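Local coordinates for P22 protein (Trypanosoma brucei, PDB 3JV1) that acts as an accessory factor in RNA editing, specific for the cytochrome oxidase subunit II transcript, and belongs to the Mam33 family of trimeric mitochondrial proteins, at residues R72-L77 against F87-E92; V42-M47 against T61-S66; E29-W34 against D152-F157. All coordinates share one frame; numbering follows the deposited sequence.

Contact 1 of 3, residues R72-L77 against F87-E92; sequences RTLDVL and FGMSVE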
# COMPACT_ATOMS: atom_id res chain seq x y z
N ARG A 72 -3.95 8.17 15.58
CA ARG A 72 -4.78 7.34 14.72
C ARG A 72 -5.30 8.10 13.50
O ARG A 72 -5.55 9.30 13.56
CB ARG A 72 -5.97 6.80 15.51
CG ARG A 72 -5.59 6.00 16.74
CD ARG A 72 -6.81 5.61 17.56
NE ARG A 72 -6.45 4.79 18.72
CZ ARG A 72 -5.61 5.17 19.68
NH1 ARG A 72 -5.03 6.36 19.63
NH2 ARG A 72 -5.35 4.36 20.70
N THR A 73 -5.45 7.40 12.38
CA THR A 73 -5.96 8.01 11.18
C THR A 73 -7.36 7.48 10.92
O THR A 73 -7.67 6.32 11.21
CB THR A 73 -5.09 7.71 9.94
OG1 THR A 73 -4.94 6.29 9.80
CG2 THR A 73 -3.72 8.36 10.06
N LEU A 74 -8.22 8.33 10.38
CA LEU A 74 -9.57 7.93 10.07
C LEU A 74 -10.13 8.84 9.00
O LEU A 74 -9.63 9.93 8.78
CB LEU A 74 -10.45 7.96 11.33
CG LEU A 74 -10.44 9.20 12.23
CD1 LEU A 74 -11.31 10.29 11.64
CD2 LEU A 74 -10.95 8.82 13.61
N ASP A 75 -11.17 8.36 8.32
CA ASP A 75 -11.84 9.13 7.30
C ASP A 75 -13.22 9.48 7.84
O ASP A 75 -13.86 8.66 8.50
CB ASP A 75 -12.05 8.31 6.02
CG ASP A 75 -10.80 8.20 5.18
OD1 ASP A 75 -9.83 8.95 5.42
OD2 ASP A 75 -10.80 7.36 4.26
N VAL A 76 -13.66 10.69 7.55
CA VAL A 76 -14.97 11.13 7.96
C VAL A 76 -15.71 11.45 6.68
O VAL A 76 -15.30 12.34 5.92
CB VAL A 76 -14.90 12.37 8.86
CG1 VAL A 76 -16.28 13.02 8.98
CG2 VAL A 76 -14.41 11.97 10.24
N LEU A 77 -16.77 10.71 6.40
CA LEU A 77 -17.55 10.97 5.19
C LEU A 77 -18.89 11.60 5.52
O LEU A 77 -19.56 11.20 6.47
CB LEU A 77 -17.78 9.68 4.41
CG LEU A 77 -16.57 8.91 3.87
CD1 LEU A 77 -15.97 8.04 4.96
CD2 LEU A 77 -17.01 8.04 2.70
N PHE A 87 -13.27 13.72 4.55
CA PHE A 87 -12.19 14.33 5.33
C PHE A 87 -11.17 13.29 5.78
O PHE A 87 -11.52 12.34 6.50
CB PHE A 87 -12.76 15.01 6.58
CG PHE A 87 -13.66 16.18 6.28
CD1 PHE A 87 -13.15 17.48 6.23
CD2 PHE A 87 -15.02 15.99 6.04
CE1 PHE A 87 -13.98 18.56 5.95
CE2 PHE A 87 -15.86 17.07 5.76
CZ PHE A 87 -15.34 18.36 5.71
N GLY A 88 -9.93 13.46 5.35
CA GLY A 88 -8.87 12.56 5.75
C GLY A 88 -8.35 13.17 7.03
O GLY A 88 -7.83 14.29 7.02
N MET A 89 -8.48 12.46 8.15
CA MET A 89 -8.06 13.02 9.42
C MET A 89 -7.28 12.09 10.32
O MET A 89 -7.12 10.90 10.05
CB MET A 89 -9.27 13.53 10.18
CG MET A 89 -10.15 14.47 9.38
SD MET A 89 -11.13 15.50 10.45
CE MET A 89 -12.42 14.39 10.88
N SER A 90 -6.79 12.66 11.41
CA SER A 90 -6.06 11.90 12.40
C SER A 90 -6.34 12.51 13.77
O SER A 90 -6.61 13.71 13.89
CB SER A 90 -4.57 11.89 12.09
OG SER A 90 -4.09 13.19 11.83
N VAL A 91 -6.34 11.67 14.80
CA VAL A 91 -6.58 12.14 16.16
C VAL A 91 -5.25 12.30 16.87
O VAL A 91 -4.51 11.34 17.04
CB VAL A 91 -7.47 11.15 16.95
CG1 VAL A 91 -7.56 11.58 18.41
CG2 VAL A 91 -8.86 11.09 16.35
N GLU A 92 -4.96 13.53 17.26
CA GLU A 92 -3.72 13.84 17.96
C GLU A 92 -4.08 14.53 19.26
O GLU A 92 -4.54 15.67 19.27
CB GLU A 92 -2.83 14.74 17.09
CG GLU A 92 -2.27 14.01 15.87
CD GLU A 92 -1.60 14.93 14.88
OE1 GLU A 92 -0.61 15.59 15.24
OE2 GLU A 92 -2.06 15.00 13.72

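Contact 2 of 3, residues V42-M47 against T61-S66; sequences VTHFTM and TGEDRS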
# COMPACT_ATOMS: atom_id res chain seq x y z
N VAL A 42 -11.44 -6.97 15.56
CA VAL A 42 -11.41 -6.01 14.46
C VAL A 42 -11.02 -4.66 15.05
O VAL A 42 -11.77 -4.06 15.82
CB VAL A 42 -12.80 -5.89 13.79
CG1 VAL A 42 -12.75 -4.87 12.68
CG2 VAL A 42 -13.23 -7.24 13.25
N THR A 43 -9.83 -4.18 14.70
CA THR A 43 -9.33 -2.92 15.22
C THR A 43 -9.87 -1.67 14.50
O THR A 43 -10.15 -0.65 15.13
CB THR A 43 -7.77 -2.92 15.24
OG1 THR A 43 -7.27 -1.66 15.70
CG2 THR A 43 -7.23 -3.21 13.86
N HIS A 44 -10.04 -1.75 13.18
CA HIS A 44 -10.56 -0.61 12.43
C HIS A 44 -12.08 -0.60 12.32
O HIS A 44 -12.65 -1.00 11.32
CB HIS A 44 -9.93 -0.60 11.03
CG HIS A 44 -8.46 -0.36 11.04
ND1 HIS A 44 -7.68 -0.48 9.91
CD2 HIS A 44 -7.62 -0.01 12.04
CE1 HIS A 44 -6.42 -0.21 10.22
NE2 HIS A 44 -6.36 0.08 11.51
N PHE A 45 -12.74 -0.11 13.37
CA PHE A 45 -14.19 -0.05 13.40
C PHE A 45 -14.75 1.18 12.70
O PHE A 45 -14.02 2.10 12.32
CB PHE A 45 -14.68 -0.09 14.86
CG PHE A 45 -14.20 1.08 15.69
CD1 PHE A 45 -14.91 2.27 15.72
CD2 PHE A 45 -13.03 0.98 16.44
CE1 PHE A 45 -14.47 3.35 16.49
CE2 PHE A 45 -12.57 2.04 17.22
CZ PHE A 45 -13.29 3.24 17.24
N THR A 46 -16.07 1.20 12.52
CA THR A 46 -16.71 2.33 11.87
C THR A 46 -17.85 2.85 12.74
O THR A 46 -18.48 2.08 13.47
CB THR A 46 -17.29 1.93 10.50
OG1 THR A 46 -18.40 1.04 10.70
CG2 THR A 46 -16.25 1.22 9.66
N MET A 47 -18.08 4.15 12.68
CA MET A 47 -19.16 4.78 13.44
C MET A 47 -20.05 5.52 12.45
O MET A 47 -19.56 6.05 11.45
CB MET A 47 -18.59 5.77 14.45
CG MET A 47 -17.71 5.14 15.52
SD MET A 47 -17.07 6.36 16.69
CE MET A 47 -18.59 6.88 17.48
N THR A 61 -8.74 4.21 9.80
CA THR A 61 -7.94 3.71 8.69
C THR A 61 -6.54 3.26 9.10
O THR A 61 -5.79 2.73 8.28
CB THR A 61 -7.82 4.76 7.56
OG1 THR A 61 -7.27 5.97 8.09
CG2 THR A 61 -9.17 5.06 6.95
N GLY A 62 -6.18 3.47 10.37
CA GLY A 62 -4.86 3.04 10.81
C GLY A 62 -4.26 3.81 11.96
O GLY A 62 -4.89 4.68 12.56
N GLU A 63 -3.01 3.46 12.27
CA GLU A 63 -2.21 4.08 13.33
C GLU A 63 -0.90 4.34 12.61
O GLU A 63 -0.46 3.50 11.83
CB GLU A 63 -2.00 3.09 14.47
CG GLU A 63 -3.27 2.45 15.02
CD GLU A 63 -3.95 1.53 14.01
OE1 GLU A 63 -3.29 0.60 13.51
OE2 GLU A 63 -5.15 1.75 13.72
N ASP A 64 -0.25 5.47 12.86
CA ASP A 64 0.97 5.75 12.11
C ASP A 64 2.18 6.35 12.80
O ASP A 64 2.13 6.75 13.97
CB ASP A 64 0.62 6.64 10.92
CG ASP A 64 0.30 8.06 11.35
OD1 ASP A 64 -0.48 8.23 12.31
OD2 ASP A 64 0.83 9.01 10.73
N ARG A 65 3.26 6.40 12.02
CA ARG A 65 4.56 6.95 12.40
C ARG A 65 5.09 6.58 13.77
O ARG A 65 4.32 6.44 14.72
CB ARG A 65 4.51 8.48 12.29
CG ARG A 65 5.85 9.13 11.97
CD ARG A 65 5.87 9.64 10.54
NE ARG A 65 5.55 8.60 9.57
CZ ARG A 65 5.40 8.82 8.26
NH1 ARG A 65 5.53 10.04 7.77
NH2 ARG A 65 5.11 7.81 7.45
N SER A 66 6.40 6.40 13.87
CA SER A 66 7.02 6.08 15.15
C SER A 66 6.52 7.22 16.04
O SER A 66 6.45 8.37 15.59
CB SER A 66 8.55 6.12 15.05
OG SER A 66 9.16 5.73 16.26

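Contact 3 of 3, residues E29-W34 against D152-F157; sequences EIPEGW and DTLANF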
# COMPACT_ATOMS: atom_id res chain seq x y z
N GLU A 29 -18.79 5.50 27.06
CA GLU A 29 -20.18 5.52 26.64
C GLU A 29 -20.16 6.14 25.25
O GLU A 29 -19.50 7.16 25.04
CB GLU A 29 -21.02 6.35 27.61
CG GLU A 29 -21.03 5.77 29.02
CD GLU A 29 -21.80 6.61 30.02
OE1 GLU A 29 -21.44 7.79 30.22
OE2 GLU A 29 -22.78 6.08 30.60
N ILE A 30 -20.86 5.52 24.31
CA ILE A 30 -20.89 6.02 22.94
C ILE A 30 -21.66 7.32 22.83
O ILE A 30 -22.77 7.44 23.35
CB ILE A 30 -21.50 4.98 21.98
CG1 ILE A 30 -21.41 5.48 20.54
CG2 ILE A 30 -22.94 4.72 22.37
CD1 ILE A 30 -21.74 4.43 19.51
N PRO A 31 -21.08 8.33 22.15
CA PRO A 31 -21.71 9.64 21.96
C PRO A 31 -23.13 9.53 21.39
O PRO A 31 -23.40 8.71 20.51
CB PRO A 31 -20.75 10.35 21.01
CG PRO A 31 -19.42 9.78 21.39
CD PRO A 31 -19.74 8.30 21.54
N GLU A 32 -24.02 10.38 21.90
CA GLU A 32 -25.43 10.42 21.49
C GLU A 32 -25.63 10.50 19.97
O GLU A 32 -25.01 11.30 19.29
CB GLU A 32 -26.09 11.64 22.14
CG GLU A 32 -27.61 11.63 22.17
CD GLU A 32 -28.18 10.72 23.25
OE1 GLU A 32 -27.67 10.76 24.39
OE2 GLU A 32 -29.14 9.98 22.96
N GLY A 33 -26.52 9.65 19.45
CA GLY A 33 -26.80 9.65 18.03
C GLY A 33 -25.90 8.75 17.20
O GLY A 33 -26.27 8.35 16.09
N TRP A 34 -24.73 8.43 17.72
CA TRP A 34 -23.79 7.58 17.00
C TRP A 34 -24.03 6.10 17.20
O TRP A 34 -24.35 5.65 18.29
CB TRP A 34 -22.35 7.87 17.41
CG TRP A 34 -21.84 9.20 16.97
CD1 TRP A 34 -21.85 10.36 17.69
CD2 TRP A 34 -21.20 9.50 15.73
NE1 TRP A 34 -21.24 11.36 16.97
CE2 TRP A 34 -20.83 10.86 15.77
CE3 TRP A 34 -20.89 8.75 14.59
CZ2 TRP A 34 -20.17 11.49 14.70
CZ3 TRP A 34 -20.24 9.37 13.53
CH2 TRP A 34 -19.88 10.73 13.60
N ASP A 152 -13.90 17.59 19.59
CA ASP A 152 -12.95 17.03 20.55
C ASP A 152 -13.56 15.94 21.40
O ASP A 152 -12.87 15.02 21.84
CB ASP A 152 -12.39 18.12 21.46
CG ASP A 152 -11.54 19.12 20.71
OD1 ASP A 152 -10.78 18.70 19.82
OD2 ASP A 152 -11.62 20.33 21.02
N THR A 153 -14.87 16.04 21.64
CA THR A 153 -15.57 15.04 22.43
C THR A 153 -15.52 13.71 21.70
O THR A 153 -15.23 12.68 22.30
CB THR A 153 -17.03 15.43 22.64
OG1 THR A 153 -17.11 16.75 23.18
CG2 THR A 153 -17.70 14.45 23.59
N LEU A 154 -15.80 13.73 20.41
CA LEU A 154 -15.78 12.52 19.60
C LEU A 154 -14.36 12.00 19.45
O LEU A 154 -14.11 10.80 19.52
CB LEU A 154 -16.36 12.79 18.21
CG LEU A 154 -16.41 11.58 17.28
CD1 LEU A 154 -17.40 10.55 17.86
CD2 LEU A 154 -16.83 12.02 15.89
N ALA A 155 -13.41 12.91 19.24
CA ALA A 155 -12.02 12.53 19.09
C ALA A 155 -11.58 11.86 20.38
O ALA A 155 -10.84 10.87 20.37
CB ALA A 155 -11.16 13.76 18.82
N ASN A 156 -12.05 12.40 21.49
CA ASN A 156 -11.72 11.88 22.80
C ASN A 156 -12.32 10.49 22.98
O ASN A 156 -11.69 9.61 23.56
CB ASN A 156 -12.27 12.83 23.87
CG ASN A 156 -11.59 12.66 25.20
OD1 ASN A 156 -11.94 11.78 25.98
ND2 ASN A 156 -10.60 13.50 25.46
N PHE A 157 -13.54 10.29 22.48
CA PHE A 157 -14.19 8.99 22.57
C PHE A 157 -13.44 7.95 21.75
O PHE A 157 -13.36 6.79 22.14
CB PHE A 157 -15.63 9.04 22.07
CG PHE A 157 -16.25 7.68 21.88
CD1 PHE A 157 -16.74 6.98 22.97
CD2 PHE A 157 -16.27 7.08 20.63
CE1 PHE A 157 -17.26 5.69 22.82
CE2 PHE A 157 -16.77 5.80 20.47
CZ PHE A 157 -17.27 5.10 21.56

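Contact 1 of 3, residues R72-L77 against F87-E92
Leu74 and Met89 face each other as a hydrogen-bonded pair, and their reciprocal backbone bonds set the antiparallel register of 72-77 against 87-92. Leu74 N reaches Met89 O at 2.8 Å with a nearly straight N-H...O angle of 169°, while the return bond runs from Met89 N to Leu74 O. Val76 and Phe87 form a second such pair, with Phe87 N 2.8 Å from Val76 O. The strands run at 145° to each other, so they are twisted. Thr73 with Ser90 and Asp75 with Gly88 are the intervening non-hydrogen-bonded pairs; there Asp75 CA lies 3.3 Å from Phe87 O in a CA-H...O contact.

The apolar contacts gather on the mainly apolar face of Leu74, Val76, Phe87, Met89 and Val91. Leu74 chi1 (49°) bends the side chain toward the neighbouring strand: CD1 lies 4.1 Å from Met89 CB, and CD2 is 4.1 Å from Val91 CG2. Val76 CB meets Phe87 CB at 4.1 Å. Helices 135-146 and 152-181 pack here, and Arg72 joins at one end through its salt bridge to Asp159 of helix 152-181.

On the other face Thr73 OG1 bonds to Thr61 OG1 and Ser90 OG to Asn99. Such regular pairing, with one mainly apolar face, is that of a beta hairpin, 72-80 with 83-92, two neighbouring inner strands, flanked by 54-63 and 95-104, of the antiparallel sheet of the Mam33 fold.

Contact 2 of 3, residues V42-M47 against T61-S66
His44 has CG anti to its carbonyl carbon (chi1 -65°), which swings the imidazole over the backbone of Thr61 and Gly62, and Glu63, bent at chi2, folds back to bring its carboxylate to the ring's edge. The pairing lies at the open end of the hairpin formed by strands 46-51 and 54-63, where two local motifs shape the chain: His44 is the centre of an inverse gamma turn, and Thr61 and Gly62 form a classic beta bulge opposite Thr73.

One imidazole face rests on the peptide joining Thr61 to Gly62. Thr61 C lies 3.6 Å and Gly62 N 3.5 Å above the ring plane, both offset toward its rim. Gly62 CA also approaches His44 NE2, at 3.4 Å, and at the backbone angles of Gly62 a CB would press on the carbonyl O of Thr61, which calls for glycine.

This is a surface contact, bordered by the second subunit, with which the backbone of His44 forms hydrogen bonds and whose Ser122 packs against that residue. Charge on the imidazole, if present, would probably strengthen its attraction to Glu63. The bond itself is weak: His44 NE2 stands 3.0 Å from Glu63 OE2, with an N-H...O angle of 132° and the ring and carboxylate planes 46° apart.

Contact 3 of 3, residues E29-W34 against D152-F157
Leu154, on the first turn of helix 152-181, meets the loop 29-34 with both methyls. Its CG lies anti to the backbone N (chi1 -179°), which lets the branch end turn toward the indole of Trp34. CD1 stands over one face of the indole, 4.2 Å from the centroid of the five-membered ring and 20° off the ring normal, a CH-pi contact displaced toward the rim. CD2 instead approaches the benzo part of the same indole, 3.6 Å from Trp34 CZ2, and the two side chains cross at about a right angle. CD1 also touches Pro31, whose CG is 4.1 Å away, so the same methyl touches both the pyrrolidine and the indole. Met47 of strand 46-51 packs against both Leu154 and Trp34.

One helical turn further on, Phe157 presents a ring face to Pro31. Pro31 CD lies 3.5 Å from the ring centroid and only 12° off the normal, so this CH-pi contact is almost centred. Ile30 reaches the far end of the same ring: its CA is 3.6 Å from Phe157 CE1, and its CB also packs there. Glu29 O approaches Phe157 CD1 obliquely, at 3.5 Å. The ring of Phe161, one turn later in the helix, meets that of Phe157.

The loop's shape comes from a type II turn, Pro31 to Trp34, closed by the bond from Trp34 N to Pro31 O. It places the proline and the indole side by side toward the helix. In the absence of hydrogen bonds between loop and helix, the contact rests on aliphatic groups over aromatic faces, implying that dispersion and the exclusion of water hold this connection to the helix.

Contact 2 comes first along the chain, then contact 1, and both lie inside the long loop that contact 3 closes between residues 29-34 and 152-157. Their centres are about 9 Å apart, and strands 54-63 and 72-80, neighbours in the sheet, connect them directly: Thr73 O lies 2.8 Å from Thr61 N, a probable hydrogen bond. Contact 3 is centred about 14 Å from contact 1 and 16 Å from contact 2. Met47 of contact 2 packs on Trp34, Leu154 and Phe157 of contact 3, and Val91 of contact 1 touches Ala155, where helix 152-181 packs on the sheet. Sheet pairing, a surface contact beside a neighbouring subunit and loop-to-helix packing thus belong to one continuous structural unit.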